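Local coordinates for protein alanine glyoxylate transaminase (Thermococcus litoralis, PDB 2ZC0) that probably transfers the amino group of alanine to glyoxylate, with pyridoxal phosphate as cofactor, and belongs to the class I aminotransferases, at residues A[348-353]-A[395-400]; A[94-99]-A[257-262]; A[247-252]-A[288-293]; A[181-186]-A[225-230]. All coordinates share one frame; numbering follows the deposited sequence.

Interaction 1 (A[348-353]-A[395-400])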
loop_
_atom_site.group_PDB
_atom_site.type_symbol
_atom_site.label_atom_id
_atom_site.label_comp_id
_atom_site.label_asym_id
_atom_site.label_seq_id
_atom_site.Cartn_x
_atom_site.Cartn_y
_atom_site.Cartn_z
ATOM N N ILE A 348 -14.467 -2.773 -31.100
ATOM C CA ILE A 348 -14.144 -4.121 -30.658
ATOM C C ILE A 348 -15.021 -5.195 -31.307
ATOM O O ILE A 348 -14.542 -6.293 -31.590
ATOM C CB ILE A 348 -14.188 -4.264 -29.107
ATOM C CG1 ILE A 348 -15.590 -4.602 -28.633
ATOM C CG2 ILE A 348 -13.709 -2.977 -28.443
ATOM C CD1 ILE A 348 -15.613 -5.004 -27.180
ATOM N N SER A 349 -16.292 -4.888 -31.555
ATOM C CA SER A 349 -17.170 -5.859 -32.201
ATOM C C SER A 349 -16.738 -5.983 -33.661
ATOM O O SER A 349 -16.647 -7.083 -34.206
ATOM C CB SER A 349 -18.633 -5.407 -32.131
ATOM O OG SER A 349 -18.850 -4.258 -32.927
ATOM N N PHE A 350 -16.459 -4.844 -34.284
ATOM C CA PHE A 350 -16.019 -4.825 -35.668
ATOM C C PHE A 350 -14.798 -5.720 -35.838
ATOM O O PHE A 350 -14.648 -6.403 -36.849
ATOM C CB PHE A 350 -15.643 -3.411 -36.093
ATOM C CG PHE A 350 -15.205 -3.317 -37.521
ATOM C CD1 PHE A 350 -16.144 -3.217 -38.539
ATOM C CD2 PHE A 350 -13.857 -3.373 -37.853
ATOM C CE1 PHE A 350 -15.748 -3.177 -39.873
ATOM C CE2 PHE A 350 -13.448 -3.334 -39.181
ATOM C CZ PHE A 350 -14.398 -3.234 -40.196
ATOM N N ALA A 351 -13.916 -5.703 -34.846
ATOM C CA ALA A 351 -12.715 -6.517 -34.909
ATOM C C ALA A 351 -13.089 -7.997 -34.846
ATOM O O ALA A 351 -12.463 -8.824 -35.504
ATOM C CB ALA A 351 -11.775 -6.154 -33.770
ATOM N N ASN A 352 -14.112 -8.329 -34.064
ATOM C CA ASN A 352 -14.559 -9.717 -33.947
ATOM C C ASN A 352 -15.204 -10.171 -35.249
ATOM O O ASN A 352 -14.913 -11.251 -35.758
ATOM C CB ASN A 352 -15.575 -9.871 -32.810
ATOM C CG ASN A 352 -14.933 -9.805 -31.436
ATOM O OD1 ASN A 352 -14.106 -10.644 -31.082
ATOM N ND2 ASN A 352 -15.319 -8.805 -30.652
ATOM N N GLU A 353 -16.082 -9.334 -35.788
ATOM C CA GLU A 353 -16.768 -9.657 -37.026
ATOM C C GLU A 353 -15.773 -9.808 -38.170
ATOM O O GLU A 353 -15.957 -10.649 -39.049
ATOM C CB GLU A 353 -17.787 -8.570 -37.360
ATOM C CG GLU A 353 -19.010 -9.083 -38.101
ATOM C CD GLU A 353 -20.067 -8.010 -38.283
ATOM O OE1 GLU A 353 -20.356 -7.293 -37.297
ATOM O OE2 GLU A 353 -20.614 -7.886 -39.404
ATOM N N LYS A 395 -8.049 -5.042 -47.981
ATOM C CA LYS A 395 -9.201 -5.122 -48.890
ATOM C C LYS A 395 -10.379 -5.755 -48.161
ATOM O O LYS A 395 -11.497 -5.237 -48.195
ATOM C CB LYS A 395 -8.861 -5.938 -50.147
ATOM C CG LYS A 395 -8.063 -5.166 -51.189
ATOM C CD LYS A 395 -7.548 -6.057 -52.322
ATOM C CE LYS A 395 -6.573 -5.292 -53.211
ATOM N NZ LYS A 395 -5.884 -6.183 -54.183
ATOM N N LYS A 396 -10.114 -6.877 -47.498
ATOM C CA LYS A 396 -11.137 -7.584 -46.734
ATOM C C LYS A 396 -11.680 -6.641 -45.674
ATOM O O LYS A 396 -12.876 -6.637 -45.380
ATOM C CB LYS A 396 -10.532 -8.819 -46.055
ATOM C CG LYS A 396 -10.250 -9.979 -46.989
ATOM C CD LYS A 396 -9.519 -11.100 -46.271
ATOM C CE LYS A 396 -9.644 -12.423 -47.025
ATOM N NZ LYS A 396 -11.027 -12.987 -46.926
ATOM N N LEU A 397 -10.788 -5.839 -45.103
ATOM C CA LEU A 397 -11.165 -4.879 -44.074
ATOM C C LEU A 397 -12.099 -3.835 -44.673
ATOM O O LEU A 397 -13.077 -3.422 -44.045
ATOM C CB LEU A 397 -9.900 -4.212 -43.505
ATOM C CG LEU A 397 -9.984 -3.013 -42.551
ATOM C CD1 LEU A 397 -10.202 -1.743 -43.344
ATOM C CD2 LEU A 397 -11.089 -3.216 -41.529
ATOM N N ALA A 398 -11.784 -3.416 -45.895
ATOM C CA ALA A 398 -12.580 -2.423 -46.613
ATOM C C ALA A 398 -13.950 -3.007 -46.944
ATOM O O ALA A 398 -14.961 -2.308 -46.896
ATOM C CB ALA A 398 -11.857 -2.008 -47.897
ATOM N N LYS A 399 -13.964 -4.296 -47.277
ATOM C CA LYS A 399 -15.194 -5.009 -47.614
ATOM C C LYS A 399 -16.200 -4.940 -46.458
ATOM O O LYS A 399 -17.355 -4.565 -46.653
ATOM C CB LYS A 399 -14.868 -6.474 -47.945
ATOM C CG LYS A 399 -16.076 -7.342 -48.279
ATOM C CD LYS A 399 -15.701 -8.826 -48.353
ATOM C CE LYS A 399 -16.931 -9.699 -48.601
ATOM N NZ LYS A 399 -16.615 -11.153 -48.541
ATOM N N LEU A 400 -15.758 -5.295 -45.254
ATOM C CA LEU A 400 -16.642 -5.262 -44.092
ATOM C C LEU A 400 -16.967 -3.820 -43.715
ATOM O O LEU A 400 -18.050 -3.530 -43.203
ATOM C CB LEU A 400 -15.989 -5.954 -42.900
ATOM C CG LEU A 400 -16.888 -6.836 -42.027
ATOM C CD1 LEU A 400 -16.180 -7.066 -40.699
ATOM C CD2 LEU A 400 -18.250 -6.187 -41.800
#

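Interaction 2 (A[94-99]-A[257-262])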
loop_
_atom_site.group_PDB
_atom_site.type_symbol
_atom_site.label_atom_id
_atom_site.label_comp_id
_atom_site.label_asym_id
_atom_site.label_seq_id
_atom_site.Cartn_x
_atom_site.Cartn_y
_atom_site.Cartn_z
ATOM N N LEU A 94 22.744 9.516 -28.372
ATOM C CA LEU A 94 22.753 9.446 -26.927
ATOM C C LEU A 94 24.119 9.185 -26.314
ATOM O O LEU A 94 24.729 8.145 -26.549
ATOM C CB LEU A 94 21.760 8.382 -26.473
ATOM C CG LEU A 94 21.276 8.483 -25.029
ATOM C CD1 LEU A 94 20.850 9.918 -24.710
ATOM C CD2 LEU A 94 20.122 7.514 -24.844
ATOM N N GLU A 95 24.604 10.145 -25.535
ATOM C CA GLU A 95 25.888 9.994 -24.861
ATOM C C GLU A 95 25.556 9.517 -23.445
ATOM O O GLU A 95 25.179 10.314 -22.591
ATOM C CB GLU A 95 26.620 11.340 -24.803
ATOM C CG GLU A 95 28.041 11.275 -24.239
ATOM C CD GLU A 95 29.035 10.647 -25.209
ATOM O OE1 GLU A 95 29.098 11.106 -26.375
ATOM O OE2 GLU A 95 29.756 9.702 -24.807
ATOM N N VAL A 96 25.676 8.216 -23.206
ATOM C CA VAL A 96 25.374 7.653 -21.891
ATOM C C VAL A 96 26.473 6.713 -21.430
ATOM O O VAL A 96 27.084 6.023 -22.236
ATOM C CB VAL A 96 24.058 6.831 -21.915
ATOM C CG1 VAL A 96 24.228 5.612 -22.804
ATOM C CG2 VAL A 96 23.690 6.385 -20.514
ATOM N N SER A 97 26.709 6.670 -20.127
ATOM C CA SER A 97 27.725 5.784 -19.578
ATOM C C SER A 97 27.210 4.342 -19.502
ATOM O O SER A 97 26.032 4.105 -19.267
ATOM C CB SER A 97 28.130 6.244 -18.176
ATOM O OG SER A 97 28.913 5.251 -17.538
ATOM N N PRO A 98 28.094 3.357 -19.704
ATOM C CA PRO A 98 27.681 1.951 -19.643
ATOM C C PRO A 98 27.182 1.567 -18.256
ATOM O O PRO A 98 26.457 0.582 -18.091
ATOM C CB PRO A 98 28.958 1.201 -20.019
ATOM C CG PRO A 98 29.652 2.157 -20.941
ATOM C CD PRO A 98 29.473 3.478 -20.208
ATOM N N GLU A 99 27.588 2.350 -17.261
ATOM C CA GLU A 99 27.204 2.119 -15.875
ATOM C C GLU A 99 25.750 2.492 -15.596
ATOM O O GLU A 99 25.162 2.003 -14.634
ATOM C CB GLU A 99 28.123 2.920 -14.935
ATOM C CG GLU A 99 29.596 2.535 -15.017
ATOM C CD GLU A 99 29.814 1.035 -14.865
ATOM O OE1 GLU A 99 30.579 0.467 -15.678
ATOM O OE2 GLU A 99 29.225 0.428 -13.943
ATOM N N TRP A 257 16.335 -2.313 -21.832
ATOM C CA TRP A 257 17.181 -1.608 -20.894
ATOM C C TRP A 257 16.553 -0.381 -20.256
ATOM O O TRP A 257 15.542 0.149 -20.722
ATOM C CB TRP A 257 18.504 -1.209 -21.576
ATOM C CG TRP A 257 18.318 -0.344 -22.806
ATOM C CD1 TRP A 257 18.052 0.997 -22.838
ATOM C CD2 TRP A 257 18.294 -0.784 -24.173
ATOM N NE1 TRP A 257 17.861 1.418 -24.134
ATOM C CE2 TRP A 257 18.003 0.347 -24.974
ATOM C CE3 TRP A 257 18.485 -2.021 -24.797
ATOM C CZ2 TRP A 257 17.894 0.275 -26.370
ATOM C CZ3 TRP A 257 18.375 -2.097 -26.185
ATOM C CH2 TRP A 257 18.083 -0.952 -26.959
ATOM N N ILE A 258 17.160 0.030 -19.152
ATOM C CA ILE A 258 16.761 1.208 -18.432
ATOM C C ILE A 258 17.985 2.108 -18.467
ATOM O O ILE A 258 19.122 1.631 -18.470
ATOM C CB ILE A 258 16.465 0.910 -16.948
ATOM C CG1 ILE A 258 15.129 0.196 -16.797
ATOM C CG2 ILE A 258 16.458 2.203 -16.148
ATOM C CD1 ILE A 258 14.779 -0.119 -15.364
ATOM N N ILE A 259 17.752 3.409 -18.519
ATOM C CA ILE A 259 18.838 4.368 -18.471
ATOM C C ILE A 259 18.306 5.355 -17.458
ATOM O O ILE A 259 17.306 6.029 -17.708
ATOM C CB ILE A 259 19.083 5.118 -19.799
ATOM C CG1 ILE A 259 19.585 4.174 -20.893
ATOM C CG2 ILE A 259 20.151 6.192 -19.570
ATOM C CD1 ILE A 259 19.815 4.909 -22.238
ATOM N N ALA A 260 18.958 5.387 -16.302
ATOM C CA ALA A 260 18.598 6.258 -15.199
ATOM C C ALA A 260 19.889 6.658 -14.492
ATOM O O ALA A 260 20.983 6.198 -14.850
ATOM C CB ALA A 260 17.675 5.523 -14.228
ATOM N N GLU A 261 19.758 7.495 -13.471
ATOM C CA GLU A 261 20.919 7.976 -12.743
ATOM C C GLU A 261 20.638 8.099 -11.274
ATOM O O GLU A 261 19.506 7.954 -10.841
ATOM C CB GLU A 261 21.348 9.347 -13.282
ATOM C CG GLU A 261 22.002 9.292 -14.649
ATOM C CD GLU A 261 21.394 10.285 -15.622
ATOM O OE1 GLU A 261 21.424 11.508 -15.343
ATOM O OE2 GLU A 261 20.880 9.832 -16.669
ATOM N N GLY A 262 21.696 8.357 -10.515
ATOM C CA GLY A 262 21.574 8.528 -9.080
ATOM C C GLY A 262 20.855 7.449 -8.299
ATOM O O GLY A 262 20.993 6.267 -8.563
#

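Interaction 3 (A[247-252]-A[288-293]). With PMP (4'-deoxy-4'-aminopyridoxal-5'-phosphate), chain F.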
loop_
_atom_site.group_PDB
_atom_site.type_symbol
_atom_site.label_atom_id
_atom_site.label_comp_id
_atom_site.label_asym_id
_atom_site.label_seq_id
_atom_site.Cartn_x
_atom_site.Cartn_y
_atom_site.Cartn_z
ATOM N N LYS A 247 12.503 -4.809 -31.433
ATOM C CA LYS A 247 12.062 -4.513 -32.798
ATOM C C LYS A 247 13.197 -4.589 -33.817
ATOM O O LYS A 247 12.980 -4.378 -35.007
ATOM C CB LYS A 247 11.407 -3.131 -32.872
ATOM C CG LYS A 247 10.369 -2.881 -31.785
ATOM C CD LYS A 247 9.289 -3.947 -31.790
ATOM C CE LYS A 247 8.629 -4.054 -30.421
ATOM N NZ LYS A 247 8.026 -2.767 -29.975
ATOM N N VAL A 248 14.400 -4.894 -33.345
ATOM C CA VAL A 248 15.558 -4.989 -34.216
ATOM C C VAL A 248 16.098 -6.414 -34.254
ATOM O O VAL A 248 16.115 -7.062 -35.304
ATOM C CB VAL A 248 16.692 -4.053 -33.734
ATOM C CG1 VAL A 248 17.939 -4.241 -34.592
ATOM C CG2 VAL A 248 16.223 -2.600 -33.770
ATOM N N LEU A 249 16.538 -6.898 -33.096
ATOM C CA LEU A 249 17.100 -8.234 -32.982
ATOM C C LEU A 249 16.013 -9.302 -32.990
ATOM O O LEU A 249 16.195 -10.394 -33.526
ATOM C CB LEU A 249 17.922 -8.334 -31.695
ATOM C CG LEU A 249 18.604 -9.674 -31.406
ATOM C CD1 LEU A 249 19.728 -9.921 -32.423
ATOM C CD2 LEU A 249 19.167 -9.652 -29.986
ATOM N N GLY A 250 14.872 -8.976 -32.401
ATOM C CA GLY A 250 13.791 -9.933 -32.318
ATOM C C GLY A 250 13.034 -9.693 -31.026
ATOM O O GLY A 250 13.612 -9.586 -29.947
ATOM N N THR A 251 11.722 -9.617 -31.151
ATOM C CA THR A 251 10.841 -9.361 -30.033
ATOM C C THR A 251 10.790 -10.460 -28.950
ATOM O O THR A 251 10.402 -10.187 -27.817
ATOM C CB THR A 251 9.442 -9.086 -30.590
ATOM O OG1 THR A 251 8.825 -8.028 -29.853
ATOM C CG2 THR A 251 8.606 -10.317 -30.536
ATOM N N GLY A 252 11.197 -11.683 -29.289
ATOM C CA GLY A 252 11.162 -12.768 -28.319
ATOM C C GLY A 252 12.436 -13.026 -27.509
ATOM O O GLY A 252 12.456 -13.929 -26.674
ATOM N N LEU A 288 25.249 -9.056 -28.188
ATOM C CA LEU A 288 26.600 -8.525 -28.091
ATOM C C LEU A 288 27.357 -8.718 -29.403
ATOM O O LEU A 288 28.018 -7.798 -29.884
ATOM C CB LEU A 288 27.363 -9.208 -26.954
ATOM C CG LEU A 288 28.828 -8.791 -26.803
ATOM C CD1 LEU A 288 28.929 -7.287 -26.587
ATOM C CD2 LEU A 288 29.443 -9.546 -25.647
ATOM N N GLU A 289 27.266 -9.921 -29.967
ATOM C CA GLU A 289 27.930 -10.226 -31.231
ATOM C C GLU A 289 27.259 -9.477 -32.370
ATOM O O GLU A 289 27.924 -8.929 -33.243
ATOM C CB GLU A 289 27.884 -11.727 -31.523
ATOM C CG GLU A 289 28.929 -12.529 -30.776
ATOM C CD GLU A 289 30.330 -11.984 -30.993
ATOM O OE1 GLU A 289 30.744 -11.845 -32.164
ATOM O OE2 GLU A 289 31.013 -11.693 -29.988
ATOM N N TYR A 290 25.931 -9.467 -32.355
ATOM C CA TYR A 290 25.159 -8.777 -33.375
ATOM C C TYR A 290 25.685 -7.351 -33.510
ATOM O O TYR A 290 25.955 -6.874 -34.612
ATOM C CB TYR A 290 23.691 -8.749 -32.967
ATOM C CG TYR A 290 22.782 -8.018 -33.925
ATOM C CD1 TYR A 290 22.134 -8.694 -34.960
ATOM C CD2 TYR A 290 22.559 -6.649 -33.791
ATOM C CE1 TYR A 290 21.284 -8.021 -35.834
ATOM C CE2 TYR A 290 21.713 -5.968 -34.663
ATOM C CZ TYR A 290 21.082 -6.659 -35.681
ATOM O OH TYR A 290 20.257 -5.985 -36.548
ATOM N N LEU A 291 25.847 -6.676 -32.378
ATOM C CA LEU A 291 26.328 -5.304 -32.395
ATOM C C LEU A 291 27.794 -5.182 -32.794
ATOM O O LEU A 291 28.134 -4.390 -33.672
ATOM C CB LEU A 291 26.112 -4.648 -31.029
ATOM C CG LEU A 291 24.660 -4.384 -30.622
ATOM C CD1 LEU A 291 24.654 -3.688 -29.269
ATOM C CD2 LEU A 291 23.955 -3.521 -31.672
ATOM N N LYS A 292 28.655 -5.968 -32.154
ATOM C CA LYS A 292 30.086 -5.937 -32.438
ATOM C C LYS A 292 30.453 -6.240 -33.890
ATOM O O LYS A 292 31.431 -5.701 -34.404
ATOM C CB LYS A 292 30.836 -6.911 -31.516
ATOM C CG LYS A 292 31.171 -6.348 -30.134
ATOM C CD LYS A 292 31.984 -7.343 -29.303
ATOM C CE LYS A 292 32.345 -6.752 -27.933
ATOM N NZ LYS A 292 33.013 -7.731 -27.020
ATOM N N ARG A 293 29.669 -7.094 -34.545
ATOM C CA ARG A 293 29.938 -7.475 -35.928
ATOM C C ARG A 293 29.300 -6.548 -36.964
ATOM O O ARG A 293 29.391 -6.789 -38.166
ATOM C CB ARG A 293 29.498 -8.922 -36.157
ATOM C CG ARG A 293 30.122 -9.874 -35.151
ATOM C CD ARG A 293 30.596 -11.165 -35.782
ATOM N NE ARG A 293 29.640 -12.256 -35.651
ATOM C CZ ARG A 293 29.860 -13.488 -36.105
ATOM N NH1 ARG A 293 31.003 -13.770 -36.714
ATOM N NH2 ARG A 293 28.946 -14.438 -35.946
HETATM N N1 PMP F . 7.052 -0.073 -25.366
HETATM C C2 PMP F . 6.179 0.004 -26.396
HETATM C C2A PMP F . 5.612 1.388 -26.719
HETATM C C3 PMP F . 5.815 -1.148 -27.144
HETATM O O3 PMP F . 4.914 -1.031 -28.193
HETATM C C4 PMP F . 6.389 -2.423 -26.782
HETATM C C4A PMP F . 5.992 -3.668 -27.598
HETATM N N4A PMP F . 5.312 -4.691 -26.805
HETATM C C5 PMP F . 7.377 -2.452 -25.597
HETATM C C6 PMP F . 7.667 -1.239 -24.925
HETATM C C5A PMP F . 8.062 -3.743 -25.111
HETATM O O4P PMP F . 8.734 -4.108 -25.912
HETATM P P PMP F . 9.569 -5.470 -25.420
HETATM O O1P PMP F . 11.445 -5.331 -25.183
HETATM O O2P PMP F . 9.299 -6.738 -26.824
HETATM O O3P PMP F . 8.923 -6.190 -23.884
#

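Interaction 4 (A[181-186]-A[225-230]). With PMP (4'-deoxy-4'-aminopyridoxal-5'-phosphate), chain F.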
loop_
_atom_site.group_PDB
_atom_site.type_symbol
_atom_site.label_atom_id
_atom_site.label_comp_id
_atom_site.label_asym_id
_atom_site.label_seq_id
_atom_site.Cartn_x
_atom_site.Cartn_y
_atom_site.Cartn_z
ATOM N N ILE A 181 5.923 8.128 -25.455
ATOM C CA ILE A 181 6.502 7.339 -26.544
ATOM C C ILE A 181 6.609 8.345 -27.705
ATOM O O ILE A 181 5.776 8.357 -28.614
ATOM C CB ILE A 181 5.545 6.198 -26.965
ATOM C CG1 ILE A 181 5.033 5.462 -25.714
ATOM C CG2 ILE A 181 6.260 5.247 -27.928
ATOM C CD1 ILE A 181 3.922 4.448 -25.972
ATOM N N PRO A 182 7.637 9.212 -27.676
ATOM C CA PRO A 182 7.856 10.236 -28.709
ATOM C C PRO A 182 7.898 9.773 -30.168
ATOM O O PRO A 182 7.266 10.388 -31.023
ATOM C CB PRO A 182 9.170 10.893 -28.267
ATOM C CG PRO A 182 9.167 10.688 -26.763
ATOM C CD PRO A 182 8.704 9.262 -26.659
ATOM N N THR A 183 8.621 8.696 -30.455
ATOM C CA THR A 183 8.737 8.226 -31.832
ATOM C C THR A 183 7.997 6.931 -32.190
ATOM O O THR A 183 8.168 5.888 -31.524
ATOM C CB THR A 183 10.216 8.059 -32.221
ATOM O OG1 THR A 183 10.905 9.296 -32.015
ATOM C CG2 THR A 183 10.344 7.662 -33.680
ATOM N N GLY A 184 7.195 7.019 -33.258
ATOM C CA GLY A 184 6.415 5.892 -33.744
ATOM C C GLY A 184 5.615 5.234 -32.633
ATOM O O GLY A 184 5.735 4.029 -32.391
ATOM N N GLN A 185 4.778 6.022 -31.971
ATOM C CA GLN A 185 3.977 5.542 -30.853
ATOM C C GLN A 185 3.084 4.345 -31.141
ATOM O O GLN A 185 2.600 4.148 -32.256
ATOM C CB GLN A 185 3.078 6.669 -30.299
ATOM C CG GLN A 185 2.555 6.397 -28.882
ATOM C CD GLN A 185 1.081 6.729 -28.684
ATOM O OE1 GLN A 185 0.215 6.180 -29.360
ATOM N NE2 GLN A 185 0.791 7.617 -27.741
ATOM N N ASN A 186 2.897 3.535 -30.108
ATOM C CA ASN A 186 2.002 2.386 -30.147
ATOM C C ASN A 186 0.900 2.999 -29.282
ATOM O O ASN A 186 1.174 3.448 -28.166
ATOM C CB ASN A 186 2.639 1.189 -29.434
ATOM C CG ASN A 186 1.735 -0.042 -29.404
ATOM O OD1 ASN A 186 0.524 0.055 -29.565
ATOM N ND2 ASN A 186 2.331 -1.208 -29.172
ATOM N N GLY A 225 13.617 13.833 -39.880
ATOM C CA GLY A 225 14.913 14.402 -40.216
ATOM C C GLY A 225 15.966 13.832 -39.286
ATOM O O GLY A 225 16.342 12.666 -39.402
ATOM N N ASP A 226 16.449 14.652 -38.364
ATOM C CA ASP A 226 17.436 14.200 -37.390
ATOM C C ASP A 226 16.760 14.406 -36.037
ATOM O O ASP A 226 17.178 15.249 -35.246
ATOM C CB ASP A 226 18.723 15.037 -37.488
ATOM C CG ASP A 226 19.910 14.392 -36.767
ATOM O OD1 ASP A 226 20.250 13.227 -37.087
ATOM O OD2 ASP A 226 20.513 15.051 -35.887
ATOM N N ILE A 227 15.688 13.656 -35.788
ATOM C CA ILE A 227 14.983 13.790 -34.523
ATOM C C ILE A 227 15.800 13.081 -33.455
ATOM O O ILE A 227 16.320 11.987 -33.675
ATOM C CB ILE A 227 13.566 13.158 -34.554
ATOM C CG1 ILE A 227 13.671 11.636 -34.629
ATOM C CG2 ILE A 227 12.778 13.711 -35.728
ATOM C CD1 ILE A 227 12.481 10.912 -34.049
ATOM N N VAL A 228 15.925 13.714 -32.299
ATOM C CA VAL A 228 16.690 13.112 -31.232
ATOM C C VAL A 228 15.810 12.864 -30.015
ATOM O O VAL A 228 14.812 13.563 -29.790
ATOM C CB VAL A 228 17.899 14.001 -30.834
ATOM C CG1 VAL A 228 18.706 14.355 -32.073
ATOM C CG2 VAL A 228 17.424 15.256 -30.132
ATOM N N PRO A 229 16.155 11.834 -29.229
ATOM C CA PRO A 229 15.417 11.468 -28.018
ATOM C C PRO A 229 15.429 12.625 -27.038
ATOM O O PRO A 229 16.327 13.469 -27.075
ATOM C CB PRO A 229 16.208 10.283 -27.487
ATOM C CG PRO A 229 16.728 9.638 -28.734
ATOM C CD PRO A 229 17.174 10.817 -29.554
ATOM N N LEU A 230 14.426 12.673 -26.168
ATOM C CA LEU A 230 14.369 13.719 -25.153
ATOM C C LEU A 230 15.602 13.566 -24.264
ATOM O O LEU A 230 16.147 14.547 -23.769
ATOM C CB LEU A 230 13.113 13.572 -24.304
ATOM C CG LEU A 230 11.745 13.573 -24.991
ATOM C CD1 LEU A 230 10.696 13.005 -24.044
ATOM C CD2 LEU A 230 11.376 15.002 -25.412
HETATM N N1 PMP F . 7.052 -0.073 -25.366
HETATM C C2 PMP F . 6.179 0.004 -26.396
HETATM C C2A PMP F . 5.612 1.388 -26.719
HETATM C C3 PMP F . 5.815 -1.148 -27.144
HETATM O O3 PMP F . 4.914 -1.031 -28.193
HETATM C C4 PMP F . 6.389 -2.423 -26.782
HETATM C C4A PMP F . 5.992 -3.668 -27.598
HETATM N N4A PMP F . 5.312 -4.691 -26.805
HETATM C C5 PMP F . 7.377 -2.452 -25.597
HETATM C C6 PMP F . 7.667 -1.239 -24.925
HETATM C C5A PMP F . 8.062 -3.743 -25.111
HETATM O O4P PMP F . 8.734 -4.108 -25.912
HETATM P P PMP F . 9.569 -5.470 -25.420
HETATM O O1P PMP F . 11.445 -5.331 -25.183
HETATM O O2P PMP F . 9.299 -6.738 -26.824
HETATM O O3P PMP F . 8.923 -6.190 -23.884
#

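Interaction 1 (A[348-353]-A[395-400])
Phe350, Leu397 and Leu400 make an apolar helix-to-helix contact between helices 347-357 and 389-404, in the C-terminal part of the aminotransferase fold. The axes of the two short segments come no closer than 11.2 Å and their directions differ by 119°. Long side chains therefore have to bridge the gap. Phe350 does most of this from its side. Its CG is anti to the backbone N (chi1 -179°), which sends the ring out to the other helix. Leu397 meets that ring at its edge, near the ring plane: CD2 of Leu397 lies 3.3 Å from CE2 of Phe350 and 3.6 Å from CZ of Phe350. The two side chains cross at about a right angle. Leu400 comes from the opposite direction to Phe350. Its CD1 is 4.0 Å from Phe350 CE1 and 3.8 Å from the backbone C of Glu353, so this one methyl packs against both the ring and the helix backbone. The other methyl, Leu400 CD2, lies 3.8 Å from OE2 of Glu353. That carboxylate finds its polar partner elsewhere, in a salt bridge with Arg357 one turn further along helix 347-357. Leu397 and Leu400 also both touch Leu354 of this helix. Lys396 and Lys399 form salt bridges with Glu358, just past its end. Phe350 rests on Leu341, which follows strand 336-340, and Ala398 packs on His322 of helix 295-322.

Interaction 2 (A[94-99]-A[257-262])
Ile259 meets Leu94 and Val96 in a small apolar contact made by methyl groups alone. Leu94 and Ile259 reach toward each other tip to tip, with CD2 of Leu94 3.7 Å from CD1 of Ile259. Val96 meets the other branch of Ile259 in the same way: CG2 of Val96 lies 3.7 Å from CG2 of Ile259. The branching of Ile259 explains the pairing. CG1 is anti to the carbonyl carbon (chi1 -67°) and carries CD1 to Leu94, while CG2 is left for Val96. Ile259 ends strand 256-259, which runs antiparallel to both 101-104 and 239-244 in the central mixed sheet of the aminotransferase fold. The loop 94-99 links helix 78-91 to strand 101-104 and passes beside this end of the sheet. Leu88 of that helix touches both Leu94 and Ile259. The polar bonds lie within or outside the segments. Ser97 OG accepts from the backbone N of Glu99 at 3.2 Å, an ST turn in the loop. On the other segment Glu261 OE2 forms a salt bridge with Lys231.

Interaction 3 (A[247-252]-A[288-293])
Tyr290 receives two neighbouring side chains of the cofactor loop, Val248 and Leu249, at different parts of its side chain. With CG anti to the backbone N (chi1 178°), the tyrosine points from its helix toward the loop. Leu249 also has its CG anti to N (chi1 -180°), and it slides past the tyrosine in the opposite direction. Its CD1 lies 3.7 Å from Tyr290 CD1. Leu249 CD1 also makes an off-centre CH-pi contact, 4.2 Å from the centroid of the Tyr290 ring and 29° off the ring normal. Val248 crosses Tyr290 at about a right angle near the phenol end. There CG1 of Val248 is 3.5 Å from OH of Tyr290. Lys247, the residue before, turns to the cofactor. Its chain bends at chi2 and chi4, placing NZ 3.3 Å from C4A of the bound pyridoxamine phosphate. NZ also hydrogen-bonds Tyr217. In this family a lysine that reaches C4A is the one that forms the internal aldimine, probably the role of Lys247. The loop joins strands 239-244 and 256-259. Helix 281-292 carries Tyr290, Leu54 of helix 51-64 touches both Leu249 and Tyr290, and His300 of helix 295-322 touches both Val248 and Tyr290.

Interaction 4 (A[181-186]-A[225-230])
Ile227 and Thr183 meet tip to tip between two loops, with Pro182 and Leu230 touching beside them. From CB of Ile227 the chain leaves through CG1, between the backbone N and the carbonyl carbon (chi1 70°). CB, CG1 and CG2 make no close contact with the other loop. An extended chi2 of 154° then carries CD1 to Thr183. CD1 of Ile227 is modelled 3.0 Å from OG1 of Thr183, shorter than a normal carbon-to-oxygen contact, so the exact spacing is doubtful. The polar partner of Thr183 OG1 lies elsewhere, in a weak hydrogen bond from Arg197. The loop 181-186 leaves the C-terminal end of strand 175-180, a parallel strand of the central mixed sheet, where the cofactor binds in this aminotransferase fold. At its far end Asn186 ND2 donates to O3 on the pyridine ring of the bound pyridoxamine phosphate at 2.8 Å, with an angle of 157° at the hydrogen. Ile181 CD1 packs 3.6 Å from the C2A methyl of that ligand. Pro182 CG and Leu230 CD1 touch at 3.9 Å.

Interactions 3 and 4 both reach the bound pyridoxamine phosphate, each through one of its segments. Loop 247-252 brings a lysine to C4A, while loop 181-186 contacts O3 and the C2A methyl. Their centres are 21 Å apart and their nearest atoms about 6 Å. Interaction 2 lies further from the cofactor, with the Ile259 side chain about 13 Å from it. Its nearest atoms are about 5 Å from interaction 4 and about 7 Å from interaction 3. Interaction 1 stands apart, its centre 31 Å or more from the other three. It lies on the opposite side of the chain's centre from interaction 2, 44 Å away between centres.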